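Local coordinates for M32 carboxypeptidase (Pyrococcus furiosus, PDB 1KA2), which removes amino acids one at a time from the C-terminus of peptides, as a homodimeric, cobalt-dependent metallocarboxypeptidase of broad specificity, at residues A[174-183]-A[484-492]; A[381-389]-A[398-408]. All blocks are in the same frame, centred on the assembly; numbering follows the deposited sequence.

Contact 1: residues A[174-183]-A[484-492]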
loop_
_atom_site.group_PDB
_atom_site.type_symbol
_atom_site.label_atom_id
_atom_site.label_comp_id
_atom_site.label_asym_id
_atom_site.label_seq_id
_atom_site.Cartn_x
_atom_site.Cartn_y
_atom_site.Cartn_z
ATOM N N LYS A 174 29.040 -30.204 -1.770
ATOM C CA LYS A 174 29.606 -30.572 -0.475
ATOM C C LYS A 174 28.620 -30.762 0.681
ATOM O O LYS A 174 28.631 -31.802 1.344
ATOM C CB LYS A 174 30.643 -29.532 -0.039
ATOM C CG LYS A 174 30.933 -29.588 1.466
ATOM C CD LYS A 174 31.208 -28.206 2.054
ATOM C CE LYS A 174 31.207 -28.242 3.584
ATOM N NZ LYS A 174 29.856 -28.527 4.162
ATOM N N MET A 175 27.797 -29.749 0.951
ATOM C CA MET A 175 26.859 -29.848 2.060
ATOM C C MET A 175 25.949 -31.055 1.921
ATOM O O MET A 175 25.646 -31.727 2.905
ATOM C CB MET A 175 26.022 -28.568 2.193
ATOM C CG MET A 175 25.154 -28.236 1.004
ATOM S SD MET A 175 24.212 -26.702 1.250
ATOM C CE MET A 175 22.923 -26.901 0.011
ATOM N N PHE A 176 25.520 -31.340 0.697
ATOM C CA PHE A 176 24.636 -32.471 0.475
ATOM C C PHE A 176 25.326 -33.830 0.613
ATOM O O PHE A 176 24.658 -34.844 0.825
ATOM C CB PHE A 176 23.950 -32.339 -0.889
ATOM C CG PHE A 176 22.725 -31.469 -0.860
ATOM C CD1 PHE A 176 22.618 -30.358 -1.693
ATOM C CD2 PHE A 176 21.673 -31.764 0.007
ATOM C CE1 PHE A 176 21.476 -29.549 -1.670
ATOM C CE2 PHE A 176 20.526 -30.963 0.039
ATOM C CZ PHE A 176 20.431 -29.852 -0.802
ATOM N N GLU A 177 26.653 -33.855 0.490
ATOM C CA GLU A 177 27.399 -35.102 0.645
ATOM C C GLU A 177 27.383 -35.453 2.129
ATOM O O GLU A 177 27.094 -36.586 2.510
ATOM C CB GLU A 177 28.845 -34.932 0.157
ATOM C CG GLU A 177 28.948 -34.683 -1.339
ATOM C CD GLU A 177 30.379 -34.553 -1.826
ATOM O OE1 GLU A 177 31.122 -33.712 -1.278
ATOM O OE2 GLU A 177 30.757 -35.283 -2.767
ATOM N N VAL A 178 27.690 -34.460 2.958
ATOM C CA VAL A 178 27.702 -34.625 4.404
ATOM C C VAL A 178 26.322 -35.038 4.906
ATOM O O VAL A 178 26.202 -35.770 5.889
ATOM C CB VAL A 178 28.116 -33.311 5.096
ATOM C CG1 VAL A 178 27.824 -33.382 6.591
ATOM C CG2 VAL A 178 29.589 -33.046 4.850
ATOM N N LEU A 179 25.279 -34.564 4.231
ATOM C CA LEU A 179 23.910 -34.899 4.614
ATOM C C LEU A 179 23.547 -36.315 4.188
ATOM O O LEU A 179 23.014 -37.087 4.983
ATOM C CB LEU A 179 22.926 -33.894 4.003
ATOM C CG LEU A 179 22.421 -32.744 4.894
ATOM C CD1 LEU A 179 23.426 -32.410 5.979
ATOM C CD2 LEU A 179 22.132 -31.524 4.031
ATOM N N GLU A 180 23.843 -36.662 2.939
ATOM C CA GLU A 180 23.530 -37.995 2.443
ATOM C C GLU A 180 24.212 -39.148 3.184
ATOM O O GLU A 180 23.677 -40.256 3.226
ATOM C CB GLU A 180 23.844 -38.099 0.948
ATOM C CG GLU A 180 22.665 -37.745 0.072
ATOM C CD GLU A 180 22.830 -38.212 -1.360
ATOM O OE1 GLU A 180 23.604 -37.581 -2.114
ATOM O OE2 GLU A 180 22.181 -39.220 -1.726
ATOM N N LYS A 181 25.376 -38.901 3.777
ATOM C CA LYS A 181 26.083 -39.965 4.495
ATOM C C LYS A 181 25.878 -39.910 6.012
ATOM O O LYS A 181 26.015 -40.921 6.705
ATOM C CB LYS A 181 27.581 -39.902 4.182
ATOM C CG LYS A 181 27.912 -39.766 2.688
ATOM C CD LYS A 181 27.540 -41.003 1.867
ATOM C CE LYS A 181 28.536 -42.141 2.063
ATOM N NZ LYS A 181 28.255 -43.285 1.146
ATOM N N LYS A 182 25.530 -38.737 6.528
ATOM C CA LYS A 182 25.344 -38.592 7.962
ATOM C C LYS A 182 23.918 -38.307 8.416
ATOM O O LYS A 182 23.502 -38.766 9.480
ATOM C CB LYS A 182 26.302 -37.514 8.470
ATOM C CG LYS A 182 27.731 -37.813 8.044
ATOM C CD LYS A 182 28.756 -36.845 8.601
ATOM C CE LYS A 182 30.157 -37.283 8.187
ATOM N NZ LYS A 182 31.199 -36.332 8.640
ATOM N N LEU A 183 23.163 -37.567 7.611
ATOM C CA LEU A 183 21.785 -37.236 7.968
ATOM C C LEU A 183 20.827 -38.336 7.536
ATOM O O LEU A 183 19.887 -38.663 8.245
ATOM C CB LEU A 183 21.371 -35.915 7.313
ATOM C CG LEU A 183 20.347 -35.023 8.021
ATOM C CD1 LEU A 183 19.897 -33.950 7.042
ATOM C CD2 LEU A 183 19.157 -35.823 8.500
ATOM N N ASP A 484 33.041 -21.142 8.367
ATOM C CA ASP A 484 32.156 -21.206 7.217
ATOM C C ASP A 484 31.024 -22.177 7.528
ATOM O O ASP A 484 31.050 -22.871 8.544
ATOM C CB ASP A 484 32.938 -21.695 5.996
ATOM C CG ASP A 484 34.023 -20.729 5.578
ATOM O OD1 ASP A 484 33.724 -19.791 4.812
ATOM O OD2 ASP A 484 35.173 -20.902 6.026
ATOM N N MET A 485 30.025 -22.216 6.654
ATOM C CA MET A 485 28.905 -23.118 6.846
ATOM C C MET A 485 29.453 -24.541 6.913
ATOM O O MET A 485 30.403 -24.881 6.209
ATOM C CB MET A 485 27.912 -22.991 5.679
ATOM C CG MET A 485 26.748 -23.969 5.748
ATOM S SD MET A 485 25.554 -23.771 4.411
ATOM C CE MET A 485 26.123 -24.975 3.238
ATOM N N ASP A 486 28.862 -25.356 7.777
ATOM C CA ASP A 486 29.261 -26.750 7.924
ATOM C C ASP A 486 28.041 -27.578 8.286
ATOM O O ASP A 486 27.527 -27.505 9.405
ATOM C CB ASP A 486 30.334 -26.907 9.001
ATOM C CG ASP A 486 30.586 -28.365 9.363
ATOM O OD1 ASP A 486 30.735 -29.203 8.445
ATOM O OD2 ASP A 486 30.638 -28.671 10.569
ATOM N N ALA A 487 27.580 -28.361 7.323
ATOM C CA ALA A 487 26.408 -29.201 7.501
ATOM C C ALA A 487 26.421 -30.031 8.776
ATOM O O ALA A 487 25.364 -30.373 9.302
ATOM C CB ALA A 487 26.255 -30.110 6.299
ATOM N N GLU A 488 27.612 -30.356 9.273
ATOM C CA GLU A 488 27.755 -31.175 10.481
ATOM C C GLU A 488 26.884 -30.769 11.669
ATOM O O GLU A 488 26.376 -31.636 12.386
ATOM C CB GLU A 488 29.222 -31.212 10.927
ATOM C CG GLU A 488 30.131 -32.074 10.058
ATOM C CD GLU A 488 29.681 -33.522 10.012
ATOM O OE1 GLU A 488 29.236 -34.036 11.064
ATOM O OE2 GLU A 488 29.780 -34.145 8.931
ATOM N N TYR A 489 26.715 -29.463 11.880
ATOM C CA TYR A 489 25.904 -28.976 12.997
ATOM C C TYR A 489 24.452 -29.406 12.919
ATOM O O TYR A 489 23.855 -29.797 13.926
ATOM C CB TYR A 489 25.966 -27.454 13.093
ATOM C CG TYR A 489 27.288 -26.940 13.596
ATOM C CD1 TYR A 489 28.288 -26.551 12.712
ATOM C CD2 TYR A 489 27.548 -26.858 14.963
ATOM C CE1 TYR A 489 29.511 -26.087 13.176
ATOM C CE2 TYR A 489 28.772 -26.402 15.436
ATOM C CZ TYR A 489 29.743 -26.017 14.536
ATOM O OH TYR A 489 30.945 -25.546 14.994
ATOM N N PHE A 490 23.880 -29.327 11.724
ATOM C CA PHE A 490 22.492 -29.725 11.536
ATOM C C PHE A 490 22.313 -31.192 11.924
ATOM O O PHE A 490 21.295 -31.571 12.501
ATOM C CB PHE A 490 22.065 -29.521 10.076
ATOM C CG PHE A 490 20.608 -29.811 9.823
ATOM C CD1 PHE A 490 19.619 -28.953 10.302
ATOM C CD2 PHE A 490 20.225 -30.955 9.126
ATOM C CE1 PHE A 490 18.265 -29.230 10.087
ATOM C CE2 PHE A 490 18.877 -31.243 8.908
ATOM C CZ PHE A 490 17.893 -30.377 9.390
ATOM N N VAL A 491 23.305 -32.017 11.604
ATOM C CA VAL A 491 23.241 -33.441 11.929
ATOM C C VAL A 491 23.247 -33.682 13.444
ATOM O O VAL A 491 22.483 -34.504 13.953
ATOM C CB VAL A 491 24.416 -34.213 11.284
ATOM C CG1 VAL A 491 24.328 -35.690 11.651
ATOM C CG2 VAL A 491 24.379 -34.043 9.765
ATOM N N ARG A 492 24.104 -32.963 14.165
ATOM C CA ARG A 492 24.163 -33.115 15.612
ATOM C C ARG A 492 22.856 -32.621 16.203
ATOM O O ARG A 492 22.243 -33.307 17.023
ATOM C CB ARG A 492 25.312 -32.309 16.209
ATOM C CG ARG A 492 25.532 -32.610 17.686
ATOM C CD ARG A 492 26.333 -31.522 18.386
ATOM N NE ARG A 492 27.447 -31.044 17.572
ATOM C CZ ARG A 492 28.403 -30.233 18.012
ATOM N NH1 ARG A 492 28.384 -29.809 19.273
ATOM N NH2 ARG A 492 29.373 -29.841 17.190
#

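Contact 2: residues A[381-389]-A[398-408]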
loop_
_atom_site.group_PDB
_atom_site.type_symbol
_atom_site.label_atom_id
_atom_site.label_comp_id
_atom_site.label_asym_id
_atom_site.label_seq_id
_atom_site.Cartn_x
_atom_site.Cartn_y
_atom_site.Cartn_z
ATOM N N LYS A 381 10.572 -34.134 -20.919
ATOM C CA LYS A 381 9.734 -35.322 -20.905
ATOM C C LYS A 381 10.332 -36.407 -20.013
ATOM O O LYS A 381 9.637 -37.315 -19.597
ATOM C CB LYS A 381 9.577 -35.886 -22.316
ATOM C CG LYS A 381 10.854 -36.520 -22.849
ATOM C CD LYS A 381 10.541 -37.524 -23.952
ATOM C CE LYS A 381 11.758 -38.382 -24.300
ATOM N NZ LYS A 381 11.430 -39.545 -25.175
ATOM N N ASP A 382 11.622 -36.312 -19.725
ATOM C CA ASP A 382 12.283 -37.308 -18.890
ATOM C C ASP A 382 12.473 -36.921 -17.431
ATOM O O ASP A 382 12.938 -37.731 -16.626
ATOM C CB ASP A 382 13.639 -37.668 -19.502
ATOM C CG ASP A 382 13.506 -38.547 -20.728
ATOM O OD1 ASP A 382 13.714 -39.764 -20.586
ATOM O OD2 ASP A 382 13.183 -38.020 -21.809
ATOM N N LEU A 383 12.120 -35.686 -17.094
ATOM C CA LEU A 383 12.277 -35.204 -15.727
ATOM C C LEU A 383 11.365 -35.902 -14.706
ATOM O O LEU A 383 11.822 -36.313 -13.632
ATOM C CB LEU A 383 12.070 -33.684 -15.683
ATOM C CG LEU A 383 13.190 -32.898 -16.376
ATOM C CD1 LEU A 383 12.879 -31.412 -16.365
ATOM C CD2 LEU A 383 14.527 -33.175 -15.675
ATOM N N PRO A 384 10.068 -36.056 -15.029
ATOM C CA PRO A 384 9.141 -36.710 -14.104
ATOM C C PRO A 384 9.660 -38.019 -13.513
ATOM O O PRO A 384 9.596 -38.214 -12.293
ATOM C CB PRO A 384 7.892 -36.890 -14.952
ATOM C CG PRO A 384 7.907 -35.642 -15.785
ATOM C CD PRO A 384 9.354 -35.588 -16.230
ATOM N N GLU A 385 10.171 -38.918 -14.354
ATOM C CA GLU A 385 10.691 -40.187 -13.847
ATOM C C GLU A 385 11.933 -39.992 -12.990
ATOM O O GLU A 385 12.065 -40.627 -11.952
ATOM C CB GLU A 385 10.985 -41.159 -14.994
ATOM C CG GLU A 385 9.764 -41.956 -15.410
ATOM C CD GLU A 385 9.255 -42.837 -14.285
ATOM O OE1 GLU A 385 8.040 -43.141 -14.253
ATOM O OE2 GLU A 385 10.078 -43.233 -13.433
ATOM N N MET A 386 12.845 -39.122 -13.414
ATOM C CA MET A 386 14.050 -38.868 -12.622
ATOM C C MET A 386 13.659 -38.347 -11.247
ATOM O O MET A 386 14.264 -38.698 -10.234
ATOM C CB MET A 386 14.941 -37.834 -13.302
ATOM C CG MET A 386 15.614 -38.326 -14.551
ATOM S SD MET A 386 16.587 -37.018 -15.264
ATOM C CE MET A 386 15.589 -36.606 -16.659
ATOM N N TRP A 387 12.649 -37.487 -11.227
ATOM C CA TRP A 387 12.145 -36.913 -9.985
ATOM C C TRP A 387 11.564 -38.043 -9.140
ATOM O O TRP A 387 11.846 -38.150 -7.951
ATOM C CB TRP A 387 11.061 -35.882 -10.308
ATOM C CG TRP A 387 10.447 -35.223 -9.125
ATOM C CD1 TRP A 387 9.658 -35.803 -8.177
ATOM C CD2 TRP A 387 10.536 -33.839 -8.786
ATOM N NE1 TRP A 387 9.241 -34.858 -7.262
ATOM C CE2 TRP A 387 9.770 -33.642 -7.616
ATOM C CE3 TRP A 387 11.188 -32.742 -9.357
ATOM C CZ2 TRP A 387 9.640 -32.393 -7.007
ATOM C CZ3 TRP A 387 11.060 -31.501 -8.751
ATOM C CH2 TRP A 387 10.292 -31.338 -7.589
ATOM N N ASN A 388 10.754 -38.886 -9.772
ATOM C CA ASN A 388 10.131 -40.016 -9.087
ATOM C C ASN A 388 11.139 -41.016 -8.535
ATOM O O ASN A 388 11.016 -41.456 -7.390
ATOM C CB ASN A 388 9.156 -40.723 -10.028
ATOM C CG ASN A 388 7.819 -40.012 -10.113
ATOM O OD1 ASN A 388 7.718 -38.817 -9.813
ATOM N ND2 ASN A 388 6.785 -40.739 -10.526
ATOM N N ASP A 389 12.135 -41.374 -9.338
ATOM C CA ASP A 389 13.151 -42.320 -8.887
ATOM C C ASP A 389 13.933 -41.732 -7.721
ATOM O O ASP A 389 14.323 -42.455 -6.807
ATOM C CB ASP A 389 14.125 -42.683 -10.025
ATOM C CG ASP A 389 13.436 -43.372 -11.204
ATOM O OD1 ASP A 389 12.389 -44.026 -11.005
ATOM O OD2 ASP A 389 13.960 -43.269 -12.333
ATOM N N ARG A 398 6.966 -42.983 -3.764
ATOM C CA ARG A 398 6.962 -42.594 -5.167
ATOM C C ARG A 398 5.685 -41.855 -5.507
ATOM O O ARG A 398 4.591 -42.382 -5.323
ATOM C CB ARG A 398 7.073 -43.824 -6.071
ATOM C CG ARG A 398 7.275 -43.467 -7.539
ATOM C CD ARG A 398 7.127 -44.675 -8.462
ATOM N NE ARG A 398 7.808 -44.466 -9.742
ATOM C CZ ARG A 398 9.130 -44.452 -9.887
ATOM N NH1 ARG A 398 9.917 -44.637 -8.835
ATOM N NH2 ARG A 398 9.669 -44.249 -11.081
ATOM N N PRO A 399 5.806 -40.621 -6.017
ATOM C CA PRO A 399 4.603 -39.860 -6.365
ATOM C C PRO A 399 3.731 -40.678 -7.309
ATOM O O PRO A 399 4.239 -41.379 -8.175
ATOM C CB PRO A 399 5.169 -38.612 -7.038
ATOM C CG PRO A 399 6.507 -38.435 -6.350
ATOM C CD PRO A 399 7.028 -39.853 -6.321
ATOM N N ARG A 400 2.420 -40.584 -7.142
ATOM C CA ARG A 400 1.489 -41.326 -7.979
ATOM C C ARG A 400 0.861 -40.420 -9.022
ATOM O O ARG A 400 0.265 -40.885 -9.992
ATOM C CB ARG A 400 0.406 -41.949 -7.101
ATOM C CG ARG A 400 0.972 -42.861 -6.033
ATOM C CD ARG A 400 0.001 -43.029 -4.904
ATOM N NE ARG A 400 -0.326 -41.741 -4.305
ATOM C CZ ARG A 400 -1.329 -41.561 -3.457
ATOM N NH1 ARG A 400 -2.092 -42.593 -3.117
ATOM N NH2 ARG A 400 -1.570 -40.354 -2.962
ATOM N N LYS A 401 0.994 -39.117 -8.812
ATOM C CA LYS A 401 0.457 -38.136 -9.733
ATOM C C LYS A 401 1.401 -36.933 -9.820
ATOM O O LYS A 401 2.145 -36.642 -8.884
ATOM C CB LYS A 401 -0.945 -37.712 -9.293
ATOM C CG LYS A 401 -1.102 -37.447 -7.811
ATOM C CD LYS A 401 -2.496 -36.896 -7.536
ATOM C CE LYS A 401 -2.716 -36.603 -6.075
ATOM N NZ LYS A 401 -4.064 -36.029 -5.858
ATOM N N TYR A 402 1.370 -36.240 -10.950
ATOM C CA TYR A 402 2.255 -35.104 -11.169
ATOM C C TYR A 402 2.198 -34.016 -10.098
ATOM O O TYR A 402 3.225 -33.423 -9.773
ATOM C CB TYR A 402 1.996 -34.510 -12.562
ATOM C CG TYR A 402 2.380 -35.445 -13.695
ATOM C CD1 TYR A 402 1.449 -35.822 -14.667
ATOM C CD2 TYR A 402 3.678 -35.954 -13.798
ATOM C CE1 TYR A 402 1.801 -36.685 -15.715
ATOM C CE2 TYR A 402 4.043 -36.816 -14.845
ATOM C CZ TYR A 402 3.100 -37.177 -15.800
ATOM O OH TYR A 402 3.459 -38.014 -16.842
ATOM N N SER A 403 1.016 -33.767 -9.534
ATOM C CA SER A 403 0.862 -32.731 -8.507
ATOM C C SER A 403 1.585 -33.043 -7.194
ATOM O O SER A 403 1.968 -32.127 -6.463
ATOM C CB SER A 403 -0.624 -32.457 -8.237
ATOM O OG SER A 403 -1.330 -33.642 -7.909
ATOM N N GLU A 404 1.758 -34.327 -6.890
ATOM C CA GLU A 404 2.471 -34.735 -5.682
ATOM C C GLU A 404 3.954 -34.730 -5.986
ATOM O O GLU A 404 4.774 -34.807 -5.076
ATOM C CB GLU A 404 2.112 -36.154 -5.265
ATOM C CG GLU A 404 0.666 -36.405 -5.059
ATOM C CD GLU A 404 0.435 -37.786 -4.512
ATOM O OE1 GLU A 404 0.869 -38.759 -5.172
ATOM O OE2 GLU A 404 -0.165 -37.883 -3.422
ATOM N N GLY A 405 4.297 -34.649 -7.264
ATOM C CA GLY A 405 5.702 -34.663 -7.629
ATOM C C GLY A 405 6.296 -33.411 -8.243
ATOM O O GLY A 405 6.221 -32.328 -7.688
ATOM N N ILE A 406 6.888 -33.589 -9.416
ATOM C CA ILE A 406 7.551 -32.522 -10.153
ATOM C C ILE A 406 6.733 -31.228 -10.354
ATOM O O ILE A 406 7.291 -30.168 -10.598
ATOM C CB ILE A 406 8.009 -33.067 -11.528
ATOM C CG1 ILE A 406 8.963 -32.090 -12.214
ATOM C CG2 ILE A 406 6.781 -33.362 -12.378
ATOM C CD1 ILE A 406 9.567 -32.657 -13.520
ATOM N N LEU A 407 5.418 -31.318 -10.233
ATOM C CA LEU A 407 4.573 -30.154 -10.441
ATOM C C LEU A 407 4.198 -29.347 -9.193
ATOM O O LEU A 407 3.607 -28.272 -9.296
ATOM C CB LEU A 407 3.302 -30.604 -11.172
ATOM C CG LEU A 407 3.076 -30.043 -12.581
ATOM C CD1 LEU A 407 4.384 -30.026 -13.396
ATOM C CD2 LEU A 407 1.988 -30.880 -13.254
ATOM N N GLN A 408 4.542 -29.855 -8.014
ATOM C CA GLN A 408 4.167 -29.176 -6.775
ATOM C C GLN A 408 4.622 -27.734 -6.543
ATOM O O GLN A 408 3.875 -26.947 -5.951
ATOM C CB GLN A 408 4.573 -30.014 -5.559
ATOM C CG GLN A 408 6.075 -30.183 -5.348
ATOM C CD GLN A 408 6.373 -31.039 -4.130
ATOM O OE1 GLN A 408 6.652 -30.524 -3.041
ATOM N NE2 GLN A 408 6.297 -32.357 -4.304
HETATM O O HOH W 1 7.853 -35.379 -4.702
HETATM O O HOH W 2 6.900 -36.305 -10.825
#

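Contact 1: residues A[174-183]-A[484-492]
A487 packs its CB into the side of helix 169-192, between V178 and L179. This is a helix-helix contact in the mostly helical M32 carboxypeptidase fold. Helix 169-192 meets the first turn of helix 488-498, the last helix of the chain, and the two short segments run nearly parallel, 26° apart. A487 CB lies 3.6 Å from V178 CG1 and 3.7 Å from L179 CD1, so the small methyl sits between two branched side chains. One turn further on, V491 turns both methyls toward the other helix, CG1 facing the backbone O of K182 and CG2 facing L183 CB. F490 has CG anti to its backbone N (chi1 -176°), which brings the ring edge to L183 CD1. That methyl is 3.4 Å from F490 CE2. At the other end the M485 methyl lies against the thioether of M175, with M485 CE 3.3 Å from M175 SD. M485 also touches L429, and F490 touches L428, both of helix 421-440. M485 is about 10 Å, side chain to side chain, from the metal ligand E299.

K182, which is exposed, and E488, partly so, form the polar edge. E488 bends at chi2 (-59°) and brings its carboxylate across the extended K182 chain at about a right angle. The salt bridge K182 NZ to E488 OE2 is 2.6 Å long, and the amine comes from above the carboxylate plane. A glutamine in place of E488 would probably leave the K182 ammonium without its charged mate. At the helix start, D486 OD1 caps E488 N through a weak bond of 3.4 Å. K174 NZ is buried here without a partner, 4.4 Å from the same D486 OD1.

Contact 2: residues A[381-389]-A[398-408]
This is a helix-to-loop contact: the first turns of helix 383-395 pack against the loop that follows it and returns along its side. W387 and I406 form the apolar centre. The I406 CA sits over one face of the W387 six-membered ring, 3.5 Å from its centroid, in a CH-pi contact. W387 has CG anti to the backbone N (chi1 179°), which lays the indole flat against I406 CA. I406 CD1 continues past the ring to L383 CB, a tight 3.5 Å. Two waters bridge the segments. One accepts from W387 NE1 at 3.0 Å and donates to E404 O. The other donates to N388 OD1 and accepts from I406 N.

At the outer edge, R398 crosses N388, whose CB lies over one face of the guanidinium. R398 NH2 takes two carboxylates at the guanidinium edge, E385 OE2 at 2.6 Å and D389 OD1 at 2.7 Å. The bond to D389 is nearly straight (166°). NH1 has a further salt bridge to E392.

The loop holds the start of the predicted GXXQDXHW motif, in which Q408 bonds to the backbone of R351 and F349. Helix 359-375 packs on W387 through L365, R366 and L369, and L383 rests on L135 of helix 132-149.

How the contacts relate
The centres of contact 1 and contact 2 are 26 Å apart, and their nearest atoms are about 10 Å apart, so the two do not touch. Along the chain the order is 174-183, 381-389, 398-408, then 484-492. Contact 2 therefore falls between the two halves of contact 1. Contact 1 joins residues some 300 positions apart and brings the C-terminal helix 488-498 against helix 169-192, whereas contact 2 is local. Helix 359-375 links the two regions: it touches F176, E180 and F490 of contact 1, and M386 and W387 of contact 2. A salt bridge from E180 to R393 ties helix 169-192 directly to helix 383-395. Contact 1 lies nearer the metal site.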